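Local coordinates for uncharacterized protein (PDB 5JVK) that probably hydrolyses O-glycosidic bonds in carbohydrates, as a family 39 glycoside hydrolase of a gut bacterium, at residues L49-V54 with D64-G69; R134-W139 with F173-A178; Y149-H154 with L204-K209. All coordinates share one frame; numbering follows the deposited sequence.

Contact 1: residues L49-V54 with D64-G69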
ATOM      1  N   LEU A  49     -23.968 -14.155   1.215  1.00 30.36           N
ATOM      2  CA  LEU A  49     -24.834 -13.730   0.115  1.00 29.83           C
ATOM      3  C   LEU A  49     -24.329 -14.402  -1.163  1.00 30.03           C
ATOM      4  O   LEU A  49     -23.171 -14.223  -1.547  1.00 29.13           O
ATOM      5  CB  LEU A  49     -24.820 -12.206  -0.041  1.00 29.66           C
ATOM      6  CG  LEU A  49     -25.722 -11.589  -1.119  1.00 29.46           C
ATOM      7  CD1 LEU A  49     -27.189 -11.845  -0.811  1.00 29.28           C
ATOM      8  CD2 LEU A  49     -25.457 -10.097  -1.245  1.00 29.45           C
ATOM      9  N   THR A  50     -25.201 -15.185  -1.796  1.00 30.79           N
ATOM     10  CA  THR A  50     -24.819 -16.067  -2.900  1.00 31.28           C
ATOM     11  C   THR A  50     -25.465 -15.633  -4.217  1.00 31.43           C
ATOM     12  O   THR A  50     -26.625 -15.219  -4.240  1.00 31.10           O
ATOM     13  CB  THR A  50     -25.199 -17.528  -2.585  1.00 31.20           C
ATOM     14  OG1 THR A  50     -24.587 -17.919  -1.348  1.00 31.09           O
ATOM     15  CG2 THR A  50     -24.740 -18.477  -3.693  1.00 31.33           C
ATOM     16  N   PHE A  51     -24.693 -15.725  -5.300  1.00 32.07           N
ATOM     17  CA  PHE A  51     -25.182 -15.471  -6.658  1.00 32.77           C
ATOM     18  C   PHE A  51     -24.750 -16.619  -7.566  1.00 34.22           C
ATOM     19  O   PHE A  51     -23.600 -17.053  -7.506  1.00 33.80           O
ATOM     20  CB  PHE A  51     -24.644 -14.140  -7.180  1.00 31.93           C
ATOM     21  CG  PHE A  51     -25.082 -12.959  -6.368  1.00 31.56           C
ATOM     22  CD1 PHE A  51     -26.385 -12.478  -6.468  1.00 31.42           C
ATOM     23  CD2 PHE A  51     -24.203 -12.333  -5.486  1.00 31.65           C
ATOM     24  CE1 PHE A  51     -26.803 -11.391  -5.713  1.00 31.35           C
ATOM     25  CE2 PHE A  51     -24.615 -11.247  -4.727  1.00 31.53           C
ATOM     26  CZ  PHE A  51     -25.916 -10.777  -4.837  1.00 31.73           C
ATOM     27  N   SER A  52     -25.677 -17.098  -8.399  1.00 36.29           N
ATOM     28  CA  SER A  52     -25.465 -18.298  -9.214  1.00 37.80           C
ATOM     29  C   SER A  52     -25.586 -18.023 -10.702  1.00 38.47           C
ATOM     30  O   SER A  52     -26.300 -17.113 -11.122  1.00 37.97           O
ATOM     31  CB  SER A  52     -26.469 -19.381  -8.823  1.00 38.57           C
ATOM     32  OG  SER A  52     -26.120 -19.947  -7.575  1.00 40.13           O
ATOM     33  N   GLY A  53     -24.886 -18.837 -11.488  1.00 39.53           N
ATOM     34  CA  GLY A  53     -24.940 -18.772 -12.948  1.00 40.66           C
ATOM     35  C   GLY A  53     -24.469 -20.069 -13.577  1.00 41.50           C
ATOM     36  O   GLY A  53     -23.700 -20.813 -12.963  1.00 42.12           O
ATOM     37  N   VAL A  54     -24.935 -20.336 -14.799  1.00 42.42           N
ATOM     38  CA  VAL A  54     -24.597 -21.565 -15.535  1.00 42.88           C
ATOM     39  C   VAL A  54     -24.130 -21.228 -16.957  1.00 42.87           C
ATOM     40  O   VAL A  54     -24.620 -20.276 -17.567  1.00 42.07           O
ATOM     41  CB  VAL A  54     -25.801 -22.538 -15.603  1.00 43.30           C
ATOM     42  CG1 VAL A  54     -25.373 -23.893 -16.161  1.00 43.65           C
ATOM     43  CG2 VAL A  54     -26.439 -22.706 -14.226  1.00 43.47           C
ATOM     44  N   ASP A  64     -24.938 -12.335 -12.214  1.00 35.57           N
ATOM     45  CA  ASP A  64     -25.501 -11.042 -11.817  1.00 35.10           C
ATOM     46  C   ASP A  64     -25.230 -10.785 -10.333  1.00 33.57           C
ATOM     47  O   ASP A  64     -25.770 -11.481  -9.474  1.00 33.26           O
ATOM     48  CB  ASP A  64     -27.016 -11.007 -12.064  1.00 36.18           C
ATOM     49  CG  ASP A  64     -27.380 -11.135 -13.536  1.00 37.27           C
ATOM     50  OD1 ASP A  64     -26.926 -10.293 -14.338  1.00 36.93           O
ATOM     51  OD2 ASP A  64     -28.142 -12.066 -13.885  1.00 37.93           O
ATOM     52  N   VAL A  65     -24.399  -9.783 -10.046  1.00 31.83           N
ATOM     53  CA  VAL A  65     -24.007  -9.436  -8.679  1.00 30.49           C
ATOM     54  C   VAL A  65     -24.657  -8.104  -8.307  1.00 29.96           C
ATOM     55  O   VAL A  65     -24.316  -7.069  -8.876  1.00 30.10           O
ATOM     56  CB  VAL A  65     -22.472  -9.342  -8.557  1.00 30.03           C
ATOM     57  CG1 VAL A  65     -22.056  -8.942  -7.145  1.00 29.81           C
ATOM     58  CG2 VAL A  65     -21.832 -10.668  -8.956  1.00 29.99           C
ATOM     59  N   THR A  66     -25.590  -8.147  -7.355  1.00 29.25           N
ATOM     60  CA  THR A  66     -26.397  -6.983  -6.961  1.00 28.96           C
ATOM     61  C   THR A  66     -25.818  -6.132  -5.822  1.00 28.52           C
ATOM     62  O   THR A  66     -26.327  -5.035  -5.562  1.00 28.66           O
ATOM     63  CB  THR A  66     -27.818  -7.412  -6.541  1.00 29.08           C
ATOM     64  OG1 THR A  66     -27.755  -8.173  -5.327  1.00 29.54           O
ATOM     65  CG2 THR A  66     -28.481  -8.245  -7.633  1.00 29.04           C
ATOM     66  N   GLU A  67     -24.791  -6.637  -5.136  1.00 27.75           N
ATOM     67  CA  GLU A  67     -24.143  -5.919  -4.030  1.00 26.84           C
ATOM     68  C   GLU A  67     -22.627  -6.075  -4.082  1.00 25.64           C
ATOM     69  O   GLU A  67     -22.114  -7.088  -4.556  1.00 25.35           O
ATOM     70  CB  GLU A  67     -24.641  -6.443  -2.682  1.00 27.11           C
ATOM     71  CG  GLU A  67     -26.073  -6.076  -2.328  1.00 27.39           C
ATOM     72  CD  GLU A  67     -26.473  -6.573  -0.945  1.00 28.05           C
ATOM     73  OE1 GLU A  67     -25.673  -6.419   0.007  1.00 28.90           O
ATOM     74  OE2 GLU A  67     -27.589  -7.117  -0.798  1.00 28.18           O
ATOM     75  N   LEU A  68     -21.921  -5.073  -3.563  1.00 24.84           N
ATOM     76  CA  LEU A  68     -20.462  -5.120  -3.448  1.00 24.20           C
ATOM     77  C   LEU A  68     -20.026  -6.156  -2.411  1.00 23.65           C
ATOM     78  O   LEU A  68     -20.789  -6.510  -1.500  1.00 22.95           O
ATOM     79  CB  LEU A  68     -19.899  -3.747  -3.053  1.00 24.02           C
ATOM     80  CG  LEU A  68     -20.124  -2.575  -4.010  1.00 23.91           C
ATOM     81  CD1 LEU A  68     -19.524  -1.306  -3.431  1.00 23.76           C
ATOM     82  CD2 LEU A  68     -19.533  -2.872  -5.380  1.00 23.98           C
ATOM     83  N   GLY A  69     -18.796  -6.638  -2.561  1.00 23.01           N
ATOM     84  CA  GLY A  69     -18.220  -7.557  -1.599  1.00 22.55           C
ATOM     85  C   GLY A  69     -16.995  -8.302  -2.076  1.00 22.41           C
ATOM     86  O   GLY A  69     -16.640  -8.262  -3.251  1.00 22.17           O
TER
HETATM   87  O   HOH W   1     -26.694 -14.525 -12.332  1.00 31.04           O
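F51 lays one face of its ring over the backbone of V65: V65 CA stands 4.2 Å from the F51 ring centroid, 5° off the ring normal, a CH-pi contact almost exactly over the middle. F51 CB already points at 64-69; chi1 of -62°, with CG opposite the carbonyl carbon, leaves the ring lying against V65 of the other sheet. The flank of V65 adds an apolar touch, V65 CG1 to F51 CE2 at 4.2 Å. Oxygens approach the same ring obliquely at two places: D64 O comes to 3.2 Å from F51 CD1, and T66 OG1 to 3.2 Å from F51 CZ, with T66 CG2 also against F51 CE1. One end of the contact is carried by L49, whose CD2 meets the carboxylate carbon CD of E67 at 3.7 Å, the two side chains crossing at about a right angle. That carboxylate has its charge partner elsewhere, in R44, and D64 pairs likewise with K24. At the other end a water takes the place of a direct bond: it donates to S52 O (2.9 Å), accepts from D64 N (2.8 Å) and also donates to D64 OD2. The touching parts, 49-51 and 64-67, run nearly opposite ways, 160° apart, yet no hydrogen bond joins the segments directly. F51 pairs with L42 in a five-stranded sheet and V65 with G23 in a three-stranded one, each strand being at an edge of its sheet. Here these edge strands of the two N-terminal sheets come alongside each other, with the F51 ring between them and Y71 packed against both F51 and V65. With ring face, methyl groups and one water in place of a hydrogen-bond ladder, the seam rests on dispersion and solvent-mediated polarity, while its two carboxylates are balanced from adjoining strands.

Contact 2: residues R134-W139 with F173-A178. With GOL (glycerol), chain G.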
ATOM      1  N   ARG A 134       5.959   1.988  -5.610  1.00 24.62           N
ATOM      2  CA  ARG A 134       7.384   1.960  -5.303  1.00 25.28           C
ATOM      3  C   ARG A 134       7.997   0.718  -5.924  1.00 26.20           C
ATOM      4  O   ARG A 134       7.439  -0.374  -5.806  1.00 26.22           O
ATOM      5  CB  ARG A 134       7.609   1.955  -3.792  1.00 25.06           C
ATOM      6  CG  ARG A 134       9.072   1.936  -3.365  1.00 24.96           C
ATOM      7  CD  ARG A 134       9.168   2.102  -1.863  1.00 24.90           C
ATOM      8  NE  ARG A 134      10.541   2.103  -1.351  1.00 24.67           N
ATOM      9  CZ  ARG A 134      11.190   1.057  -0.831  1.00 24.87           C
ATOM     10  NH1 ARG A 134      10.636  -0.154  -0.746  1.00 24.75           N
ATOM     11  NH2 ARG A 134      12.431   1.223  -0.389  1.00 25.19           N
ATOM     12  N   THR A 135       9.142   0.884  -6.582  1.00 27.45           N
ATOM     13  CA  THR A 135       9.894  -0.258  -7.093  1.00 28.46           C
ATOM     14  C   THR A 135      11.392   0.027  -7.164  1.00 29.57           C
ATOM     15  O   THR A 135      11.827   1.176  -7.087  1.00 28.94           O
ATOM     16  CB  THR A 135       9.350  -0.737  -8.454  1.00 28.58           C
ATOM     17  OG1 THR A 135       9.893  -2.028  -8.755  1.00 29.05           O
ATOM     18  CG2 THR A 135       9.680   0.247  -9.575  1.00 28.65           C
ATOM     19  N   ASP A 136      12.162  -1.046  -7.303  1.00 31.97           N
ATOM     20  CA  ASP A 136      13.617  -0.987  -7.220  1.00 34.10           C
ATOM     21  C   ASP A 136      14.257  -0.600  -8.540  1.00 34.73           C
ATOM     22  O   ASP A 136      13.697  -0.821  -9.615  1.00 34.49           O
ATOM     23  CB  ASP A 136      14.181  -2.340  -6.786  1.00 35.29           C
ATOM     24  CG  ASP A 136      13.706  -2.750  -5.418  1.00 37.10           C
ATOM     25  OD1 ASP A 136      14.289  -2.279  -4.416  1.00 38.39           O
ATOM     26  OD2 ASP A 136      12.746  -3.550  -5.348  1.00 39.25           O
ATOM     27  N   LEU A 137      15.443  -0.016  -8.433  1.00 35.83           N
ATOM     28  CA  LEU A 137      16.324   0.179  -9.568  1.00 37.36           C
ATOM     29  C   LEU A 137      17.744  -0.096  -9.089  1.00 37.72           C
ATOM     30  O   LEU A 137      18.240   0.584  -8.191  1.00 36.90           O
ATOM     31  CB  LEU A 137      16.181   1.599 -10.121  1.00 38.34           C
ATOM     32  CG  LEU A 137      16.898   1.953 -11.433  1.00 38.96           C
ATOM     33  CD1 LEU A 137      18.394   2.149 -11.228  1.00 40.42           C
ATOM     34  CD2 LEU A 137      16.636   0.906 -12.509  1.00 38.88           C
ATOM     35  N   ALA A 138      18.385  -1.096  -9.688  1.00 39.27           N
ATOM     36  CA  ALA A 138      19.734  -1.490  -9.303  1.00 40.69           C
ATOM     37  C   ALA A 138      20.765  -0.600  -9.995  1.00 41.91           C
ATOM     38  O   ALA A 138      20.720  -0.429 -11.215  1.00 42.14           O
ATOM     39  CB  ALA A 138      19.972  -2.950  -9.654  1.00 41.15           C
ATOM     40  N   TRP A 139      21.674  -0.031  -9.203  1.00 43.22           N
ATOM     41  CA  TRP A 139      22.851   0.695  -9.704  1.00 44.76           C
ATOM     42  C   TRP A 139      23.642  -0.179 -10.687  1.00 45.56           C
ATOM     43  O   TRP A 139      24.037   0.282 -11.758  1.00 45.85           O
ATOM     44  CB  TRP A 139      23.718   1.122  -8.508  1.00 45.08           C
ATOM     45  CG  TRP A 139      24.997   1.872  -8.800  1.00 45.42           C
ATOM     46  CD1 TRP A 139      25.361   2.484  -9.966  1.00 45.63           C
ATOM     47  CD2 TRP A 139      26.059   2.121  -7.871  1.00 45.81           C
ATOM     48  NE1 TRP A 139      26.595   3.073  -9.827  1.00 46.05           N
ATOM     49  CE2 TRP A 139      27.045   2.866  -8.551  1.00 45.97           C
ATOM     50  CE3 TRP A 139      26.278   1.773  -6.530  1.00 45.93           C
ATOM     51  CZ2 TRP A 139      28.233   3.276  -7.934  1.00 46.13           C
ATOM     52  CZ3 TRP A 139      27.459   2.178  -5.918  1.00 45.89           C
ATOM     53  CH2 TRP A 139      28.423   2.921  -6.623  1.00 45.96           C
ATOM     54  N   PHE A 173      16.722   3.625  -5.488  1.00 32.19           N
ATOM     55  CA  PHE A 173      17.969   3.396  -6.216  1.00 33.76           C
ATOM     56  C   PHE A 173      19.047   2.892  -5.267  1.00 34.73           C
ATOM     57  O   PHE A 173      19.301   3.526  -4.243  1.00 34.57           O
ATOM     58  CB  PHE A 173      18.440   4.711  -6.856  1.00 33.99           C
ATOM     59  CG  PHE A 173      19.722   4.589  -7.632  1.00 33.87           C
ATOM     60  CD1 PHE A 173      19.697   4.213  -8.962  1.00 34.02           C
ATOM     61  CD2 PHE A 173      20.951   4.861  -7.039  1.00 33.86           C
ATOM     62  CE1 PHE A 173      20.867   4.095  -9.696  1.00 34.21           C
ATOM     63  CE2 PHE A 173      22.129   4.748  -7.763  1.00 34.14           C
ATOM     64  CZ  PHE A 173      22.088   4.364  -9.097  1.00 34.19           C
ATOM     65  N   GLY A 174      19.699   1.782  -5.606  1.00 36.27           N
ATOM     66  CA  GLY A 174      20.846   1.333  -4.822  1.00 37.83           C
ATOM     67  C   GLY A 174      21.334  -0.076  -5.083  1.00 39.13           C
ATOM     68  O   GLY A 174      21.265  -0.567  -6.208  1.00 39.08           O
ATOM     69  N   TYR A 175      21.802  -0.715  -4.010  1.00 41.45           N
ATOM     70  CA  TYR A 175      22.609  -1.945  -4.036  1.00 43.51           C
ATOM     71  C   TYR A 175      23.965  -1.763  -4.741  1.00 45.41           C
ATOM     72  O   TYR A 175      24.090  -0.992  -5.694  1.00 46.32           O
ATOM     73  CB  TYR A 175      21.819  -3.141  -4.589  1.00 43.86           C
ATOM     74  CG  TYR A 175      20.522  -3.404  -3.841  1.00 45.20           C
ATOM     75  CD1 TYR A 175      20.513  -3.582  -2.452  1.00 45.93           C
ATOM     76  CD2 TYR A 175      19.300  -3.481  -4.517  1.00 45.94           C
ATOM     77  CE1 TYR A 175      19.330  -3.821  -1.763  1.00 46.62           C
ATOM     78  CE2 TYR A 175      18.112  -3.722  -3.835  1.00 46.27           C
ATOM     79  CZ  TYR A 175      18.130  -3.892  -2.461  1.00 46.69           C
ATOM     80  OH  TYR A 175      16.954  -4.130  -1.786  1.00 46.50           O
ATOM     81  N   ALA A 176      24.975  -2.476  -4.246  1.00 46.83           N
ATOM     82  CA  ALA A 176      26.371  -2.234  -4.627  1.00 47.81           C
ATOM     83  C   ALA A 176      26.686  -2.656  -6.063  1.00 48.64           C
ATOM     84  O   ALA A 176      26.281  -3.734  -6.504  1.00 48.55           O
ATOM     85  CB  ALA A 176      27.312  -2.936  -3.656  1.00 48.20           C
ATOM     86  N   ASN A 177      27.399  -1.785  -6.778  1.00 50.31           N
ATOM     87  CA  ASN A 177      27.858  -2.036  -8.145  1.00 51.68           C
ATOM     88  C   ASN A 177      29.349  -2.412  -8.139  1.00 53.17           C
ATOM     89  O   ASN A 177      30.212  -1.631  -8.549  1.00 52.90           O
ATOM     90  CB  ASN A 177      27.586  -0.796  -9.015  1.00 51.09           C
ATOM     91  CG  ASN A 177      27.807  -1.045 -10.500  1.00 50.94           C
ATOM     92  OD1 ASN A 177      28.014  -2.178 -10.941  1.00 51.65           O
ATOM     93  ND2 ASN A 177      27.754   0.023 -11.284  1.00 50.74           N
ATOM     94  N   ALA A 178      29.633  -3.624  -7.669  1.00 55.46           N
ATOM     95  CA  ALA A 178      31.008  -4.140  -7.595  1.00 57.11           C
ATOM     96  C   ALA A 178      31.629  -4.441  -8.969  1.00 57.90           C
ATOM     97  O   ALA A 178      32.856  -4.478  -9.095  1.00 57.08           O
ATOM     98  CB  ALA A 178      31.055  -5.383  -6.716  1.00 57.32           C
TER
HETATM   99  C1  GOL G 654      12.118  -5.635  -0.851  1.00 47.95           C
HETATM  100  O1  GOL G 654      11.992  -5.737   0.577  1.00 48.28           O
HETATM  101  C2  GOL G 654      12.777  -4.307  -1.234  1.00 47.51           C
HETATM  102  O2  GOL G 654      13.801  -4.520  -2.218  1.00 47.88           O
HETATM  103  C3  GOL G 654      11.749  -3.317  -1.779  1.00 46.91           C
HETATM  104  O3  GOL G 654      11.300  -3.685  -3.089  1.00 46.12           O
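D136 and Y175 barely touch directly, yet both grip one glycerol, probably taken up from the crystallisation liquor. Glycerol O3 donates to D136 OD2 at 2.7 Å, its O2 to D136 OD1, and O2 lies near the plane of the Y175 ring, bonded to Y175 OH at 3.2 Å. R134, salt-bridged to E219 and E340, brings NH1 close to glycerol C3. This is the C-terminal end of two neighbouring parallel strands, 132-138 and 168-174, of a (beta/alpha)8 barrel, where enzymes of this fold keep their active site; a polyol held there is consistent with a sugar-binding cleft. G174 N donates to L137 O, and W139 N, just after the N-cap A138 of helix 139-142, gives its hydrogen to G174 O (3.1 Å, 171°). Away from the glycerol, L137 CD1 meets the edge of the F173 ring. W139 CB packs on F173 CZ at 3.7 Å. Chi1 of 179° turns the W139 indole away from its own backbone N and alongside N177, whose CB lies over it, 3.6 Å from the five-membered ring centroid, the amide plane 73° from the ring. E143 takes both polar ends, W139 NE1 on its carboxylate OE1 and N177 ND2 on its backbone O.

Contact 3: residues Y149-H154 with L204-K209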
ATOM      1  N   TYR A 149      26.351   4.255 -19.252  1.00 53.12           N
ATOM      2  CA  TYR A 149      25.015   4.163 -18.666  1.00 51.58           C
ATOM      3  C   TYR A 149      23.981   3.552 -19.603  1.00 51.49           C
ATOM      4  O   TYR A 149      24.138   3.571 -20.824  1.00 52.24           O
ATOM      5  CB  TYR A 149      24.539   5.546 -18.226  1.00 50.73           C
ATOM      6  CG  TYR A 149      25.482   6.249 -17.275  1.00 50.06           C
ATOM      7  CD1 TYR A 149      25.936   7.544 -17.537  1.00 49.39           C
ATOM      8  CD2 TYR A 149      25.930   5.619 -16.111  1.00 50.27           C
ATOM      9  CE1 TYR A 149      26.802   8.189 -16.664  1.00 49.55           C
ATOM     10  CE2 TYR A 149      26.798   6.256 -15.235  1.00 49.56           C
ATOM     11  CZ  TYR A 149      27.230   7.539 -15.515  1.00 49.63           C
ATOM     12  OH  TYR A 149      28.088   8.167 -14.645  1.00 50.02           O
ATOM     13  N   VAL A 150      22.925   3.006 -19.004  1.00 51.22           N
ATOM     14  CA  VAL A 150      21.783   2.459 -19.737  1.00 51.26           C
ATOM     15  C   VAL A 150      20.556   2.408 -18.819  1.00 51.27           C
ATOM     16  O   VAL A 150      20.691   2.180 -17.618  1.00 51.20           O
ATOM     17  CB  VAL A 150      22.094   1.056 -20.319  1.00 51.64           C
ATOM     18  CG1 VAL A 150      22.333   0.026 -19.216  1.00 51.89           C
ATOM     19  CG2 VAL A 150      20.987   0.594 -21.262  1.00 52.06           C
ATOM     20  N   MET A 151      19.373   2.638 -19.389  1.00 50.64           N
ATOM     21  CA  MET A 151      18.109   2.549 -18.657  1.00 49.99           C
ATOM     22  C   MET A 151      17.494   1.172 -18.928  1.00 49.50           C
ATOM     23  O   MET A 151      17.150   0.881 -20.075  1.00 49.44           O
ATOM     24  CB  MET A 151      17.159   3.662 -19.117  1.00 50.57           C
ATOM     25  CG  MET A 151      15.840   3.752 -18.356  1.00 50.91           C
ATOM     26  SD  MET A 151      16.011   3.976 -16.572  1.00 51.27           S
ATOM     27  CE  MET A 151      16.874   5.541 -16.489  1.00 50.91           C
ATOM     28  N   PRO A 152      17.359   0.314 -17.887  1.00 49.27           N
ATOM     29  CA  PRO A 152      16.794  -1.029 -18.114  1.00 49.10           C
ATOM     30  C   PRO A 152      15.362  -1.022 -18.648  1.00 49.22           C
ATOM     31  O   PRO A 152      14.633  -0.049 -18.444  1.00 48.33           O
ATOM     32  CB  PRO A 152      16.840  -1.677 -16.724  1.00 49.11           C
ATOM     33  CG  PRO A 152      17.883  -0.926 -15.981  1.00 49.34           C
ATOM     34  CD  PRO A 152      17.805   0.480 -16.489  1.00 49.38           C
ATOM     35  N   GLU A 153      14.976  -2.105 -19.318  1.00 49.94           N
ATOM     36  CA  GLU A 153      13.661  -2.203 -19.963  1.00 50.73           C
ATOM     37  C   GLU A 153      12.506  -2.155 -18.957  1.00 50.10           C
ATOM     38  O   GLU A 153      11.477  -1.529 -19.230  1.00 49.88           O
ATOM     39  CB  GLU A 153      13.574  -3.472 -20.830  1.00 51.73           C
ATOM     40  CG  GLU A 153      12.254  -3.691 -21.577  1.00 53.04           C
ATOM     41  CD  GLU A 153      11.830  -2.513 -22.448  1.00 54.60           C
ATOM     42  OE1 GLU A 153      10.608  -2.302 -22.605  1.00 55.72           O
ATOM     43  OE2 GLU A 153      12.707  -1.796 -22.980  1.00 55.81           O
ATOM     44  N   HIS A 154      12.679  -2.803 -17.805  1.00 49.07           N
ATOM     45  CA  HIS A 154      11.637  -2.814 -16.770  1.00 47.86           C
ATOM     46  C   HIS A 154      11.278  -1.414 -16.242  1.00 46.00           C
ATOM     47  O   HIS A 154      10.130  -1.187 -15.865  1.00 44.93           O
ATOM     48  CB  HIS A 154      11.971  -3.792 -15.624  1.00 48.61           C
ATOM     49  CG  HIS A 154      13.161  -3.406 -14.797  1.00 49.79           C
ATOM     50  ND1 HIS A 154      13.055  -2.659 -13.643  1.00 50.13           N
ATOM     51  CD2 HIS A 154      14.478  -3.693 -14.938  1.00 50.09           C
ATOM     52  CE1 HIS A 154      14.256  -2.488 -13.118  1.00 49.76           C
ATOM     53  NE2 HIS A 154      15.136  -3.106 -13.884  1.00 49.85           N
ATOM     54  N   LEU A 204      22.831   7.757 -10.643  1.00 43.39           N
ATOM     55  CA  LEU A 204      21.480   8.215 -10.308  1.00 43.33           C
ATOM     56  C   LEU A 204      21.113   9.467 -11.102  1.00 42.85           C
ATOM     57  O   LEU A 204      19.992   9.576 -11.601  1.00 43.88           O
ATOM     58  CB  LEU A 204      21.346   8.491  -8.803  1.00 43.56           C
ATOM     59  CG  LEU A 204      20.007   9.040  -8.285  1.00 43.10           C
ATOM     60  CD1 LEU A 204      18.845   8.142  -8.688  1.00 43.16           C
ATOM     61  CD2 LEU A 204      20.052   9.207  -6.775  1.00 43.25           C
ATOM     62  N   ALA A 205      22.058  10.404 -11.202  1.00 41.78           N
ATOM     63  CA  ALA A 205      21.866  11.640 -11.970  1.00 41.27           C
ATOM     64  C   ALA A 205      21.515  11.374 -13.435  1.00 41.14           C
ATOM     65  O   ALA A 205      20.715  12.104 -14.018  1.00 40.74           O
ATOM     66  CB  ALA A 205      23.100  12.521 -11.874  1.00 41.18           C
ATOM     67  N   TYR A 206      22.114  10.332 -14.017  1.00 41.53           N
ATOM     68  CA  TYR A 206      21.742   9.862 -15.358  1.00 42.13           C
ATOM     69  C   TYR A 206      20.283   9.411 -15.406  1.00 42.46           C
ATOM     70  O   TYR A 206      19.540   9.799 -16.314  1.00 43.08           O
ATOM     71  CB  TYR A 206      22.648   8.712 -15.826  1.00 42.32           C
ATOM     72  CG  TYR A 206      22.072   7.927 -16.986  1.00 42.96           C
ATOM     73  CD1 TYR A 206      21.454   6.691 -16.782  1.00 43.36           C
ATOM     74  CD2 TYR A 206      22.109   8.438 -18.284  1.00 43.28           C
ATOM     75  CE1 TYR A 206      20.910   5.976 -17.841  1.00 43.82           C
ATOM     76  CE2 TYR A 206      21.568   7.731 -19.349  1.00 43.51           C
ATOM     77  CZ  TYR A 206      20.972   6.501 -19.124  1.00 43.90           C
ATOM     78  OH  TYR A 206      20.435   5.797 -20.176  1.00 43.88           O
ATOM     79  N   ALA A 207      19.898   8.579 -14.438  1.00 42.11           N
ATOM     80  CA  ALA A 207      18.529   8.055 -14.348  1.00 41.75           C
ATOM     81  C   ALA A 207      17.484   9.157 -14.164  1.00 41.32           C
ATOM     82  O   ALA A 207      16.405   9.095 -14.755  1.00 40.70           O
ATOM     83  CB  ALA A 207      18.421   7.036 -13.221  1.00 41.51           C
ATOM     84  N   VAL A 208      17.823  10.160 -13.356  1.00 41.46           N
ATOM     85  CA  VAL A 208      16.936  11.299 -13.089  1.00 42.20           C
ATOM     86  C   VAL A 208      16.758  12.172 -14.340  1.00 43.25           C
ATOM     87  O   VAL A 208      15.638  12.587 -14.647  1.00 42.54           O
ATOM     88  CB  VAL A 208      17.450  12.132 -11.888  1.00 41.94           C
ATOM     89  CG1 VAL A 208      16.659  13.424 -11.721  1.00 42.38           C
ATOM     90  CG2 VAL A 208      17.387  11.306 -10.606  1.00 41.98           C
ATOM     91  N   LYS A 209      17.861  12.442 -15.042  1.00 45.31           N
ATOM     92  CA  LYS A 209      17.843  13.167 -16.324  1.00 46.68           C
ATOM     93  C   LYS A 209      16.916  12.499 -17.341  1.00 45.90           C
ATOM     94  O   LYS A 209      16.079  13.158 -17.958  1.00 45.17           O
ATOM     95  CB  LYS A 209      19.254  13.235 -16.931  1.00 48.75           C
ATOM     96  CG  LYS A 209      19.445  14.328 -17.975  1.00 50.46           C
ATOM     97  CD  LYS A 209      20.687  14.067 -18.818  1.00 52.09           C
ATOM     98  CE  LYS A 209      20.854  15.098 -19.923  1.00 52.98           C
ATOM     99  NZ  LYS A 209      21.315  16.417 -19.405  1.00 53.62           N
TER
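Y206 leaves helix 194-211 toward Y149: chi1 of 163° sets CG on the far side of CB from the backbone N, and the ring extends to Y149. Y206 CB lies over one face of the Y149 ring, offset toward the rim and 3.9 Å from Y149 CD1. From CG onward the roles reverse: Y149 CB sits over the middle of the Y206 ring, 3.5 Å from its centroid and 6° off the normal. The two tyrosines therefore slide past each other in opposite directions, planes 22° apart and ring centroids 5.1 Å apart, with little ring overlap; each offers its CB to the other's face. Further out, Y206 CE1 passes V150 C at 3.7 Å and Y206 CZ comes by V150 N. Y206 OH ends 3.6 Å from V150 CA, with M151 N near the ring plane at 3.4 Å from Y206 OH but too badly angled for a hydrogen bond. The M151 side chain turns back toward the helix: bends at chi2 and chi3 bring M151 CE to A207 CA at 3.7 Å and then to A207 CB, next to the Y206 ring. A207 also touches W218 of strand 217-220. The tyrosine pair and the methionine thus fasten the loop entering helix 153-164 to the next helix, 194-211, in the outer layer of a (beta/alpha)8 barrel.

Contacts 2 and 3 belong to the same part of the barrel and touch, with centres about 11 Å apart: F173 packs on L204 and L137 on P152, so the ends of strands 132-138 and 168-174 in contact 2 pack directly on the loop and helix of contact 3. Contact 1 lies about 45 Å from contact 2, between centres, across the middle of the chain, in the N-terminal sheets. Contacts 2 and 3 are partly buried, contact 1 lies at the surface. Contact 2, joining neighbouring strands of one sheet, is the one with direct hydrogen bonds between its segments. Contact 3 works through aromatic faces and a methionine; contact 1 combines a ring face with a water bridge.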